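Local coordinates for protein putative uronate isomerase (Thermotoga maritima, PDB 4NAR) that is a putative uronate isomerase of the lactate racemase-like family that may racemise lactate or a related hydroxy acid, at residues P153-I167 against L191-N204. Numbering follows the deposited sequence.
Sequences PHESTGFSGGLKIVI and LIGTVDNPARKIIN. With SO4 (sulfate ion), chain C; ACT (acetate ion), chain E.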
ATOM      1  N   PRO A 153      -5.546   7.449   0.423  1.00 21.36           N
ATOM      2  CA  PRO A 153      -5.868   6.993   1.785  1.00 18.29           C
ATOM      3  C   PRO A 153      -5.553   5.509   1.937  1.00 16.30           C
ATOM      4  O   PRO A 153      -5.805   4.748   1.003  1.00 14.01           O
ATOM      5  CB  PRO A 153      -7.376   7.216   1.890  1.00 17.69           C
ATOM      6  CG  PRO A 153      -7.702   8.205   0.807  1.00 19.08           C
ATOM      7  CD  PRO A 153      -6.735   7.937  -0.299  1.00 27.36           C
ATOM      8  N   HIS A 154      -5.013   5.106   3.086  1.00 22.23           N
ATOM      9  CA  HIS A 154      -4.520   3.748   3.247  1.00 11.62           C
ATOM     10  C   HIS A 154      -4.913   3.141   4.588  1.00 25.10           C
ATOM     11  O   HIS A 154      -4.864   3.816   5.635  1.00 19.27           O
ATOM     12  CB  HIS A 154      -3.002   3.728   3.077  1.00 14.65           C
ATOM     13  CG  HIS A 154      -2.429   2.357   2.848  1.00 19.23           C
ATOM     14  ND1 HIS A 154      -2.102   1.502   3.881  1.00 17.42           N
ATOM     15  CD2 HIS A 154      -2.096   1.713   1.702  1.00 16.71           C
ATOM     16  CE1 HIS A 154      -1.597   0.384   3.379  1.00 16.62           C
ATOM     17  NE2 HIS A 154      -1.584   0.486   2.062  1.00 15.95           N
ATOM     18  N   GLU A 155      -5.280   1.857   4.536  1.00 18.92           N
ATOM     19  CA  GLU A 155      -5.833   1.131   5.677  1.00 19.26           C
ATOM     20  C   GLU A 155      -4.833   0.885   6.821  1.00 21.19           C
ATOM     21  O   GLU A 155      -5.257   0.623   7.957  1.00 16.51           O
ATOM     22  CB  GLU A 155      -6.393  -0.223   5.216  1.00 18.26           C
ATOM     23  CG  GLU A 155      -5.307  -1.208   4.742  1.00 21.25           C
ATOM     24  CD  GLU A 155      -4.835  -0.930   3.295  1.00 34.10           C
ATOM     25  OE1 GLU A 155      -5.268   0.090   2.683  1.00 37.81           O
ATOM     26  OE2 GLU A 155      -4.033  -1.737   2.754  1.00 33.18           O
ATOM     27  N   SER A 156      -3.530   0.941   6.524  1.00 12.19           N
ATOM     28  CA  SER A 156      -2.496   0.673   7.535  1.00 19.57           C
ATOM     29  C   SER A 156      -1.647   1.903   7.884  1.00 19.19           C
ATOM     30  O   SER A 156      -1.116   1.998   8.991  1.00 16.73           O
ATOM     31  CB  SER A 156      -1.551  -0.464   7.109  1.00 25.49           C
ATOM     32  OG  SER A 156      -2.248  -1.681   6.900  1.00 41.10           O
ATOM     33  N   THR A 157      -1.500   2.830   6.946  1.00 16.06           N
ATOM     34  CA  THR A 157      -0.635   3.989   7.178  1.00 17.63           C
ATOM     35  C   THR A 157      -1.347   5.342   7.092  1.00 16.75           C
ATOM     36  O   THR A 157      -0.699   6.356   6.835  1.00 17.73           O
ATOM     37  CB  THR A 157       0.550   4.002   6.190  1.00 18.15           C
ATOM     38  OG1 THR A 157       0.048   4.091   4.845  1.00 17.96           O
ATOM     39  CG2 THR A 157       1.386   2.729   6.344  1.00 24.01           C
ATOM     40  N   GLY A 158      -2.671   5.350   7.287  1.00 21.19           N
ATOM     41  CA  GLY A 158      -3.481   6.557   7.151  1.00 14.78           C
ATOM     42  C   GLY A 158      -3.548   7.007   5.705  1.00 12.42           C
ATOM     43  O   GLY A 158      -4.623   7.057   5.097  1.00 19.32           O
ATOM     44  N   PHE A 159      -2.390   7.339   5.148  1.00 15.54           N
ATOM     45  CA  PHE A 159      -2.253   7.654   3.729  1.00 15.22           C
ATOM     46  C   PHE A 159      -1.050   6.873   3.213  1.00 18.02           C
ATOM     47  O   PHE A 159      -0.182   6.503   4.008  1.00 16.67           O
ATOM     48  CB  PHE A 159      -2.012   9.162   3.531  1.00 18.97           C
ATOM     49  CG  PHE A 159      -3.257  10.004   3.701  1.00 22.92           C
ATOM     50  CD1 PHE A 159      -4.119  10.216   2.617  1.00 18.42           C
ATOM     51  CD2 PHE A 159      -3.593  10.556   4.951  1.00 20.49           C
ATOM     52  CE1 PHE A 159      -5.293  10.978   2.767  1.00 18.70           C
ATOM     53  CE2 PHE A 159      -4.773  11.329   5.107  1.00 18.94           C
ATOM     54  CZ  PHE A 159      -5.621  11.533   4.014  1.00 14.23           C
ATOM     55  N   SER A 160      -0.988   6.620   1.904  1.00 14.79           N
ATOM     56  CA  SER A 160       0.220   6.044   1.297  1.00 20.04           C
ATOM     57  C   SER A 160       1.148   7.169   0.840  1.00 17.21           C
ATOM     58  O   SER A 160       0.810   8.347   0.965  1.00 20.86           O
ATOM     59  CB  SER A 160      -0.122   5.159   0.099  1.00 17.65           C
ATOM     60  OG  SER A 160      -0.847   5.906  -0.870  1.00 21.14           O
ATOM     61  N   GLY A 161       2.316   6.814   0.312  1.00 18.31           N
ATOM     62  CA  GLY A 161       3.247   7.816  -0.185  1.00 17.93           C
ATOM     63  C   GLY A 161       4.316   8.200   0.817  1.00 15.80           C
ATOM     64  O   GLY A 161       4.369   7.668   1.936  1.00 14.13           O
ATOM     65  N   GLY A 162       5.169   9.136   0.419  1.00 18.10           N
ATOM     66  CA  GLY A 162       6.310   9.484   1.243  1.00 25.49           C
ATOM     67  C   GLY A 162       7.116   8.259   1.658  1.00 22.66           C
ATOM     68  O   GLY A 162       7.394   7.372   0.836  1.00 12.00           O
ATOM     69  N   LEU A 163       7.470   8.199   2.941  1.00 19.69           N
ATOM     70  CA  LEU A 163       8.344   7.136   3.426  1.00 15.51           C
ATOM     71  C   LEU A 163       7.707   5.735   3.374  1.00 19.31           C
ATOM     72  O   LEU A 163       8.385   4.728   3.622  1.00 18.97           O
ATOM     73  CB  LEU A 163       8.850   7.476   4.828  1.00 13.86           C
ATOM     74  CG  LEU A 163       9.782   8.695   4.802  1.00 16.96           C
ATOM     75  CD1 LEU A 163      10.007   9.261   6.222  1.00 15.35           C
ATOM     76  CD2 LEU A 163      11.119   8.312   4.124  1.00 11.39           C
ATOM     77  N   LYS A 164       6.421   5.654   3.030  1.00 13.90           N
ATOM     78  CA  LYS A 164       5.811   4.339   2.897  1.00 18.86           C
ATOM     79  C   LYS A 164       6.479   3.543   1.756  1.00 25.24           C
ATOM     80  O   LYS A 164       6.516   2.306   1.772  1.00 20.87           O
ATOM     81  CB  LYS A 164       4.294   4.408   2.696  1.00 21.91           C
ATOM     82  CG  LYS A 164       3.621   3.044   2.941  1.00 25.13           C
ATOM     83  CD  LYS A 164       2.338   2.840   2.107  1.00 28.29           C
ATOM     84  CE  LYS A 164       1.645   1.486   2.417  1.00 31.06           C
ATOM     85  NZ  LYS A 164       2.089   0.372   1.502  1.00 32.65           N
ATOM     86  N   ILE A 165       7.029   4.254   0.776  1.00 20.23           N
ATOM     87  CA  ILE A 165       7.766   3.581  -0.271  1.00 16.11           C
ATOM     88  C   ILE A 165       9.054   2.929   0.256  1.00 18.08           C
ATOM     89  O   ILE A 165       9.539   1.951  -0.323  1.00 19.43           O
ATOM     90  CB  ILE A 165       8.080   4.521  -1.442  1.00 20.30           C
ATOM     91  CG1 ILE A 165       8.648   3.717  -2.622  1.00 18.71           C
ATOM     92  CG2 ILE A 165       9.036   5.622  -1.011  1.00 14.47           C
ATOM     93  CD1 ILE A 165       8.542   4.432  -3.967  1.00 20.82           C
ATOM     94  N   VAL A 166       9.615   3.449   1.348  1.00 15.82           N
ATOM     95  CA  VAL A 166      10.783   2.807   1.934  1.00 15.16           C
ATOM     96  C   VAL A 166      10.323   1.639   2.818  1.00 17.47           C
ATOM     97  O   VAL A 166      10.811   0.511   2.684  1.00 18.66           O
ATOM     98  CB  VAL A 166      11.633   3.793   2.769  1.00 26.06           C
ATOM     99  CG1 VAL A 166      12.843   3.066   3.365  1.00 22.86           C
ATOM    100  CG2 VAL A 166      12.071   4.993   1.925  1.00 10.82           C
ATOM    101  N   ILE A 167       9.375   1.917   3.713  1.00 20.09           N
ATOM    102  CA  ILE A 167       8.792   0.904   4.596  1.00 20.89           C
ATOM    103  C   ILE A 167       7.273   0.975   4.452  1.00 23.29           C
ATOM    104  O   ILE A 167       6.682   2.009   4.791  1.00 15.94           O
ATOM    105  CB  ILE A 167       9.133   1.171   6.071  1.00 16.20           C
ATOM    106  CG1 ILE A 167      10.653   1.273   6.253  1.00 17.89           C
ATOM    107  CG2 ILE A 167       8.560   0.057   6.959  1.00 12.44           C
ATOM    108  CD1 ILE A 167      11.058   1.725   7.617  1.00 11.16           C
ATOM    109  N   LEU A 191      -8.219   4.873  11.882  1.00 27.89           N
ATOM    110  CA  LEU A 191      -6.914   5.155  11.281  1.00 20.84           C
ATOM    111  C   LEU A 191      -6.959   5.676   9.832  1.00 22.55           C
ATOM    112  O   LEU A 191      -6.326   6.700   9.508  1.00 27.02           O
ATOM    113  CB  LEU A 191      -5.997   3.922  11.387  1.00 24.35           C
ATOM    114  CG  LEU A 191      -4.512   4.117  11.038  1.00 28.55           C
ATOM    115  CD1 LEU A 191      -3.604   3.417  12.057  1.00 35.41           C
ATOM    116  CD2 LEU A 191      -4.213   3.624   9.618  1.00 18.92           C
ATOM    117  N   ILE A 192      -7.689   4.981   8.960  1.00 19.70           N
ATOM    118  CA  ILE A 192      -7.647   5.306   7.530  1.00 20.47           C
ATOM    119  C   ILE A 192      -7.921   6.798   7.247  1.00 19.87           C
ATOM    120  O   ILE A 192      -8.795   7.414   7.879  1.00 16.05           O
ATOM    121  CB  ILE A 192      -8.591   4.393   6.705  1.00 20.63           C
ATOM    122  CG1 ILE A 192      -8.235   4.454   5.215  1.00 13.08           C
ATOM    123  CG2 ILE A 192     -10.072   4.729   6.961  1.00 14.15           C
ATOM    124  CD1 ILE A 192      -8.796   3.277   4.400  1.00 18.30           C
ATOM    125  N   GLY A 193      -7.136   7.386   6.340  1.00 20.56           N
ATOM    126  CA  GLY A 193      -7.278   8.802   6.026  1.00 18.12           C
ATOM    127  C   GLY A 193      -6.875   9.802   7.118  1.00 22.64           C
ATOM    128  O   GLY A 193      -7.343  10.942   7.112  1.00 24.99           O
ATOM    129  N   THR A 194      -6.007   9.392   8.044  1.00 23.43           N
ATOM    130  CA  THR A 194      -5.381  10.318   8.991  1.00 18.61           C
ATOM    131  C   THR A 194      -3.913  10.519   8.611  1.00 24.13           C
ATOM    132  O   THR A 194      -3.223   9.557   8.275  1.00 29.86           O
ATOM    133  CB  THR A 194      -5.420   9.770  10.436  1.00 23.53           C
ATOM    134  OG1 THR A 194      -4.694   8.527  10.497  1.00 22.50           O
ATOM    135  CG2 THR A 194      -6.858   9.556  10.905  1.00 16.73           C
ATOM    136  N   VAL A 195      -3.434  11.761   8.672  1.00 29.79           N
ATOM    137  CA  VAL A 195      -2.046  12.062   8.338  1.00 28.43           C
ATOM    138  C   VAL A 195      -1.068  11.390   9.309  1.00 24.96           C
ATOM    139  O   VAL A 195      -0.056  10.822   8.889  1.00 21.10           O
ATOM    140  CB  VAL A 195      -1.788  13.596   8.301  1.00 24.52           C
ATOM    141  CG1 VAL A 195      -0.291  13.894   8.060  1.00 15.78           C
ATOM    142  CG2 VAL A 195      -2.661  14.256   7.219  1.00 25.53           C
ATOM    143  N   ASP A 196      -1.391  11.446  10.600  1.00 28.26           N
ATOM    144  CA  ASP A 196      -0.501  10.960  11.656  1.00 29.72           C
ATOM    145  C   ASP A 196      -1.195   9.822  12.427  1.00 25.80           C
ATOM    146  O   ASP A 196      -2.423   9.831  12.569  1.00 23.83           O
ATOM    147  CB  ASP A 196      -0.145  12.118  12.600  1.00 29.95           C
ATOM    148  CG  ASP A 196       0.922  11.739  13.635  1.00 43.26           C
ATOM    149  OD1 ASP A 196       1.092  12.503  14.622  1.00 49.40           O
ATOM    150  OD2 ASP A 196       1.597  10.692  13.463  1.00 40.34           O
ATOM    151  N   ASN A 197      -0.408   8.860  12.912  1.00 17.63           N
ATOM    152  CA  ASN A 197      -0.919   7.624  13.511  1.00 15.27           C
ATOM    153  C   ASN A 197       0.265   6.722  13.883  1.00 19.29           C
ATOM    154  O   ASN A 197       1.417   7.037  13.530  1.00 23.83           O
ATOM    155  CB  ASN A 197      -1.845   6.910  12.523  1.00 17.74           C
ATOM    156  CG  ASN A 197      -1.185   6.684  11.181  1.00 23.28           C
ATOM    157  OD1 ASN A 197      -0.244   5.881  11.056  1.00 22.47           O
ATOM    158  ND2 ASN A 197      -1.669   7.400  10.160  1.00 26.80           N
ATOM    159  N   PRO A 198       0.010   5.604  14.596  1.00 23.82           N
ATOM    160  CA  PRO A 198       1.171   4.827  15.075  1.00 24.90           C
ATOM    161  C   PRO A 198       2.121   4.302  13.987  1.00 17.64           C
ATOM    162  O   PRO A 198       3.343   4.383  14.175  1.00 22.67           O
ATOM    163  CB  PRO A 198       0.527   3.636  15.806  1.00 25.04           C
ATOM    164  CG  PRO A 198      -0.825   4.136  16.224  1.00 29.10           C
ATOM    165  CD  PRO A 198      -1.265   5.076  15.132  1.00 26.33           C
ATOM    166  N   ALA A 199       1.575   3.744  12.905  1.00 18.23           N
ATOM    167  CA  ALA A 199       2.400   3.179  11.823  1.00 21.42           C
ATOM    168  C   ALA A 199       3.267   4.256  11.173  1.00 22.02           C
ATOM    169  O   ALA A 199       4.437   4.029  10.847  1.00 21.64           O
ATOM    170  CB  ALA A 199       1.526   2.513  10.764  1.00 22.28           C
ATOM    171  N   ARG A 200       2.673   5.427  10.983  1.00 14.65           N
ATOM    172  CA  ARG A 200       3.371   6.568  10.421  1.00 16.70           C
ATOM    173  C   ARG A 200       4.519   7.009  11.392  1.00 17.28           C
ATOM    174  O   ARG A 200       5.639   7.321  10.960  1.00 19.37           O
ATOM    175  CB  ARG A 200       2.327   7.661  10.151  1.00 17.91           C
ATOM    176  CG  ARG A 200       2.464   8.442   8.857  1.00 21.32           C
ATOM    177  CD  ARG A 200       2.179   7.636   7.571  1.00 19.16           C
ATOM    178  NE  ARG A 200       3.265   7.895   6.630  1.00 18.07           N
ATOM    179  CZ  ARG A 200       3.257   7.698   5.311  1.00 22.77           C
ATOM    180  NH1 ARG A 200       2.195   7.228   4.662  1.00 19.01           N
ATOM    181  NH2 ARG A 200       4.364   7.985   4.636  1.00 22.99           N
ATOM    182  N   LYS A 201       4.270   6.978  12.702  1.00 23.81           N
ATOM    183  CA  LYS A 201       5.345   7.230  13.684  1.00 24.00           C
ATOM    184  C   LYS A 201       6.498   6.228  13.599  1.00 24.53           C
ATOM    185  O   LYS A 201       7.674   6.618  13.632  1.00 20.90           O
ATOM    186  CB  LYS A 201       4.801   7.227  15.112  1.00 20.31           C
ATOM    187  CG  LYS A 201       4.024   8.484  15.492  1.00 19.37           C
ATOM    188  CD  LYS A 201       3.382   8.319  16.880  1.00 19.89           C
ATOM    189  CE  LYS A 201       2.828   9.643  17.394  1.00 25.22           C
ATOM    190  NZ  LYS A 201       1.683  10.074  16.552  1.00 32.88           N
ATOM    191  N   ILE A 202       6.156   4.940  13.519  1.00 20.40           N
ATOM    192  CA  ILE A 202       7.147   3.868  13.391  1.00 21.63           C
ATOM    193  C   ILE A 202       7.963   4.025  12.098  1.00 23.53           C
ATOM    194  O   ILE A 202       9.201   3.924  12.095  1.00 18.24           O
ATOM    195  CB  ILE A 202       6.462   2.479  13.377  1.00 23.47           C
ATOM    196  CG1 ILE A 202       5.863   2.164  14.750  1.00 27.00           C
ATOM    197  CG2 ILE A 202       7.447   1.388  12.986  1.00 18.06           C
ATOM    198  CD1 ILE A 202       5.023   0.893  14.764  1.00 26.55           C
ATOM    199  N   ILE A 203       7.248   4.277  11.007  1.00 17.06           N
ATOM    200  CA  ILE A 203       7.860   4.431   9.697  1.00 19.21           C
ATOM    201  C   ILE A 203       8.847   5.590   9.682  1.00 16.56           C
ATOM    202  O   ILE A 203       9.963   5.453   9.157  1.00 14.99           O
ATOM    203  CB  ILE A 203       6.775   4.625   8.596  1.00 19.30           C
ATOM    204  CG1 ILE A 203       6.113   3.280   8.274  1.00 17.25           C
ATOM    205  CG2 ILE A 203       7.368   5.261   7.327  1.00 11.15           C
ATOM    206  CD1 ILE A 203       4.926   3.402   7.333  1.00 24.12           C
ATOM    207  N   ASN A 204       8.434   6.728  10.250  1.00 15.16           N
ATOM    208  CA  ASN A 204       9.282   7.918  10.271  1.00 13.80           C
ATOM    209  C   ASN A 204      10.504   7.714  11.157  1.00 18.49           C
ATOM    210  O   ASN A 204      11.619   8.114  10.802  1.00 23.53           O
ATOM    211  CB  ASN A 204       8.508   9.143  10.748  1.00 18.47           C
ATOM    212  CG  ASN A 204       7.435   9.599   9.751  1.00 20.97           C
ATOM    213  OD1 ASN A 204       7.341   9.088   8.612  1.00 13.29           O
ATOM    214  ND2 ASN A 204       6.625  10.583  10.176  1.00 13.13           N
TER
HETATM  215  S   SO4 C 502      -0.337  -0.617  -0.985  1.00 48.68           S
HETATM  216  O1  SO4 C 502       0.237   0.701  -0.642  1.00 44.25           O
HETATM  217  O2  SO4 C 502       0.630  -1.378  -1.798  1.00 52.22           O
HETATM  218  O3  SO4 C 502      -0.665  -1.413   0.210  1.00 38.65           O
HETATM  219  O4  SO4 C 502      -1.556  -0.372  -1.763  1.00 60.25           O
HETATM  220  C   ACT E 504       3.970   3.996  -1.803  1.00 20.89           C
HETATM  221  O   ACT E 504       3.232   4.125  -0.811  1.00 31.92           O
HETATM  222  OXT ACT E 504       4.087   5.025  -2.493  1.00 16.88           O
HETATM  223  CH3 ACT E 504       4.651   2.691  -2.122  1.00 37.02           C
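Arg200, from the first turn of helix 198-213, reaches into the turn at Ser160-Lys164 and gives NH2 to Gly161 O over 2.7 Å in a nearly straight bond (177°) lying in the guanidinium plane. Lys164 N donates to the same carbonyl oxygen from the opposite face, which leaves Gly161 O gripped by two donors. Bends at chi2 and chi3 carry the guanidinium there, with its NH1 2.6 Å from Phe159 O. Thr157 OG1 donates to that oxygen from above the carbonyl plane.

A second oxygen that accepts two hydrogen bonds lies in the short hairpin of strands 153-154 and 158-159: Gly158 O takes Gly193 N at 2.8 Å and, from the other face, His154 N. Gly193 belongs to the type II turn Leu191-Thr194 and sets its CA over one face of the Phe159 ring as a CH-pi contact, while Val195 N stands at the ring edge. Gly158 CA in turn makes a CA-H...O contact with Thr194 O at 3.2 Å. Asn197 N-caps the helix, its OD1 accepting from Arg200 N, and its ND2 donates to Thr194 OG1, which itself donates to Leu191 O on a lone pair.

Ile203 carries much of the apolar packing, on Leu163, Thr157 and Ile167, its CG2 lying 3.7 Å from Leu163 CB; Leu191 CD2 lies against the 156-158 backbone. A sulfate, probably from the crystallisation liquor, accepts from His154 NE2, Lys164 NZ and Arg41; such a site may mark a pocket for an anionic ligand.

Following strand 144-150 of the mixed sheet, 153-167 is thus wedged against the start of helix 198-213, with helix 241-259 covering Phe159 and supplying Tyr249 for a cation-pi contact with Arg200.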